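PDB 1ZR0: tissue factor pathway inhibitor 2 from Homo sapiens, which inhibits trypsin, plasmin and factor VIIa/tissue factor, and factor Xa weakly, this chain being the first of its three Kunitz-type inhibitory domains. Local coordinates for residues Y26-R29 with Y30-S33. Numbering follows the deposited sequence.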
ATOM      1  N   TYR B  26      18.369   2.674   9.060  1.00 21.70           N
ATOM      2  CA  TYR B  26      19.107   1.414   9.190  1.00 21.98           C
ATOM      3  C   TYR B  26      20.612   1.744   9.368  1.00 23.80           C
ATOM      4  O   TYR B  26      21.095   2.767   8.922  1.00 23.50           O
ATOM      5  CB  TYR B  26      18.920   0.397   8.059  1.00 21.67           C
ATOM      6  CG  TYR B  26      19.662   0.820   6.823  1.00 21.63           C
ATOM      7  CD1 TYR B  26      19.194   1.902   6.064  1.00 22.42           C
ATOM      8  CD2 TYR B  26      20.832   0.228   6.455  1.00 21.31           C
ATOM      9  CE1 TYR B  26      19.919   2.328   4.957  1.00 27.34           C
ATOM     10  CE2 TYR B  26      21.527   0.623   5.308  1.00 22.25           C
ATOM     11  CZ  TYR B  26      21.081   1.697   4.599  1.00 24.60           C
ATOM     12  OH  TYR B  26      21.824   2.091   3.482  1.00 30.29           O
ATOM     13  N   TYR B  27      21.346   0.838  10.025  1.00 23.19           N
ATOM     14  CA  TYR B  27      22.791   0.987  10.059  1.00 23.30           C
ATOM     15  C   TYR B  27      23.479   0.421   8.868  1.00 22.91           C
ATOM     16  O   TYR B  27      23.247  -0.684   8.535  1.00 24.95           O
ATOM     17  CB  TYR B  27      23.360   0.284  11.295  1.00 23.32           C
ATOM     18  CG  TYR B  27      24.838   0.524  11.480  1.00 21.94           C
ATOM     19  CD1 TYR B  27      25.319   1.683  12.011  1.00 25.79           C
ATOM     20  CD2 TYR B  27      25.725  -0.465  11.160  1.00 25.47           C
ATOM     21  CE1 TYR B  27      26.652   1.898  12.151  1.00 29.67           C
ATOM     22  CE2 TYR B  27      27.101  -0.260  11.312  1.00 29.87           C
ATOM     23  CZ  TYR B  27      27.532   0.929  11.820  1.00 29.78           C
ATOM     24  OH  TYR B  27      28.911   1.125  11.986  1.00 32.10           O
ATOM     25  N   ASP B  28      24.253   1.263   8.193  1.00 24.89           N
ATOM     26  CA  ASP B  28      25.045   0.847   7.052  1.00 26.43           C
ATOM     27  C   ASP B  28      26.499   0.676   7.367  1.00 25.96           C
ATOM     28  O   ASP B  28      27.190   1.616   7.633  1.00 28.38           O
ATOM     29  CB  ASP B  28      24.989   1.861   5.976  1.00 26.62           C
ATOM     30  CG  ASP B  28      26.048   1.581   4.882  1.00 30.81           C
ATOM     31  OD1 ASP B  28      26.375   0.403   4.592  1.00 33.18           O
ATOM     32  OD2 ASP B  28      26.587   2.514   4.328  1.00 43.40           O
ATOM     33  N   ARG B  29      26.909  -0.540   7.335  1.00 30.09           N
ATOM     34  CA  ARG B  29      28.204  -0.937   7.916  1.00 33.84           C
ATOM     35  C   ARG B  29      29.411  -0.442   7.069  1.00 35.61           C
ATOM     36  O   ARG B  29      30.506  -0.250   7.601  1.00 35.00           O
ATOM     37  CB  ARG B  29      28.236  -2.456   8.127  1.00 35.10           C
ATOM     38  CG  ARG B  29      28.064  -3.307   6.864  1.00 38.39           C
ATOM     39  CD  ARG B  29      29.133  -4.302   6.666  1.00 45.31           C
ATOM     40  NE  ARG B  29      28.766  -5.638   7.129  1.00 50.07           N
ATOM     41  CZ  ARG B  29      29.569  -6.470   7.805  1.00 50.46           C
ATOM     42  NH1 ARG B  29      30.815  -6.154   8.155  1.00 50.67           N
ATOM     43  NH2 ARG B  29      29.093  -7.645   8.155  1.00 54.30           N
ATOM     44  N   TYR B  30      29.143  -0.176   5.779  1.00 36.71           N
ATOM     45  CA  TYR B  30      30.123   0.328   4.812  1.00 36.78           C
ATOM     46  C   TYR B  30      30.355   1.793   4.881  1.00 36.98           C
ATOM     47  O   TYR B  30      31.404   2.242   4.440  1.00 38.67           O
ATOM     48  CB  TYR B  30      29.754  -0.099   3.384  1.00 36.09           C
ATOM     49  CG  TYR B  30      29.687  -1.589   3.205  1.00 35.53           C
ATOM     50  CD1 TYR B  30      30.840  -2.420   3.389  1.00 38.91           C
ATOM     51  CD2 TYR B  30      28.532  -2.187   2.901  1.00 32.16           C
ATOM     52  CE1 TYR B  30      30.768  -3.766   3.253  1.00 39.49           C
ATOM     53  CE2 TYR B  30      28.443  -3.535   2.750  1.00 38.54           C
ATOM     54  CZ  TYR B  30      29.554  -4.323   2.915  1.00 41.98           C
ATOM     55  OH  TYR B  30      29.384  -5.655   2.723  1.00 46.02           O
ATOM     56  N   THR B  31      29.396   2.566   5.411  1.00 35.66           N
ATOM     57  CA  THR B  31      29.607   3.948   5.748  1.00 35.93           C
ATOM     58  C   THR B  31      29.754   4.220   7.224  1.00 35.10           C
ATOM     59  O   THR B  31      29.897   5.388   7.590  1.00 35.58           O
ATOM     60  CB  THR B  31      28.511   4.867   5.260  1.00 35.24           C
ATOM     61  OG1 THR B  31      27.217   4.476   5.765  1.00 37.77           O
ATOM     62  CG2 THR B  31      28.399   4.834   3.691  1.00 37.59           C
ATOM     63  N   GLN B  32      29.564   3.178   8.017  1.00 34.51           N
ATOM     64  CA  GLN B  32      29.510   3.299   9.483  1.00 34.22           C
ATOM     65  C   GLN B  32      28.582   4.416   9.930  1.00 32.04           C
ATOM     66  O   GLN B  32      28.949   5.292  10.716  1.00 33.34           O
ATOM     67  CB  GLN B  32      30.971   3.471  10.027  1.00 34.55           C
ATOM     68  CG  GLN B  32      31.915   2.467   9.283  1.00 40.05           C
ATOM     69  CD  GLN B  32      33.441   2.586   9.551  1.00 46.83           C
ATOM     70  OE1 GLN B  32      34.008   3.672   9.561  1.00 44.44           O
ATOM     71  NE2 GLN B  32      34.110   1.406   9.656  1.00 50.04           N
ATOM     72  N   SER B  33      27.347   4.452   9.410  1.00 28.87           N
ATOM     73  CA  SER B  33      26.425   5.530   9.686  1.00 27.82           C
ATOM     74  C   SER B  33      24.978   5.014   9.630  1.00 25.11           C
ATOM     75  O   SER B  33      24.735   3.970   9.004  1.00 26.10           O
ATOM     76  CB  SER B  33      26.617   6.742   8.735  1.00 30.48           C
ATOM     77  OG  SER B  33      26.235   6.434   7.417  1.00 32.26           O
TER
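Asp28 and Ser33 close the beta hairpin of this Kunitz domain, an antiparallel hydrogen-bonded pair at the end where strand 22-28 turns back into strand 33-39. Asp28 N donates to Ser33 O at 2.9 Å with an N-H...O angle of 169°, whereas the return bond from Ser33 N to Asp28 O is long and weak. Gln32 and Ser33 both lie opposite Asp28, a G1 beta bulge; Gln32 takes the bulge position with positive phi and psi. Asp28 O also receives a weak bond from Thr31 N.

The Asp28 carboxylate binds the turn through both oxygens. Its CG stands anti to the backbone N (chi1 168°), which carries the group forward over the amides of the next residues. OD1 accepts from Tyr30 N at 3.1 Å, the donor standing well above the carboxylate plane. OD2 takes the hydroxyl of Thr31 at 2.5 Å from OG1, also from above the plane, and a weak bond from Thr31 N. The hydrogen bonding continues as a chain: Ser33 OG donates to Thr31 OG1 at 2.7 Å. Arg35 adds a long, weak ion pair to OD2. Replacing the Asp28 carboxylate with the methyl group of an alanine is likely to leave the Tyr30 amide and the Thr31 hydroxyl without these acceptors and the turn less firmly held.

Van der Waals contacts flank this network. The Tyr27 ring runs alongside Gln32, its OH resting against Gln32 CA at 3.4 Å. Tyr27 N is bonded to Asn47 OD1. Beside the turn, Arg29 and Tyr30 extend side by side: a bend at chi2 of the arginine brings its CD over one face of the Tyr30 ring, a CH-pi contact 3.9 Å from the centroid and 16° off the ring normal.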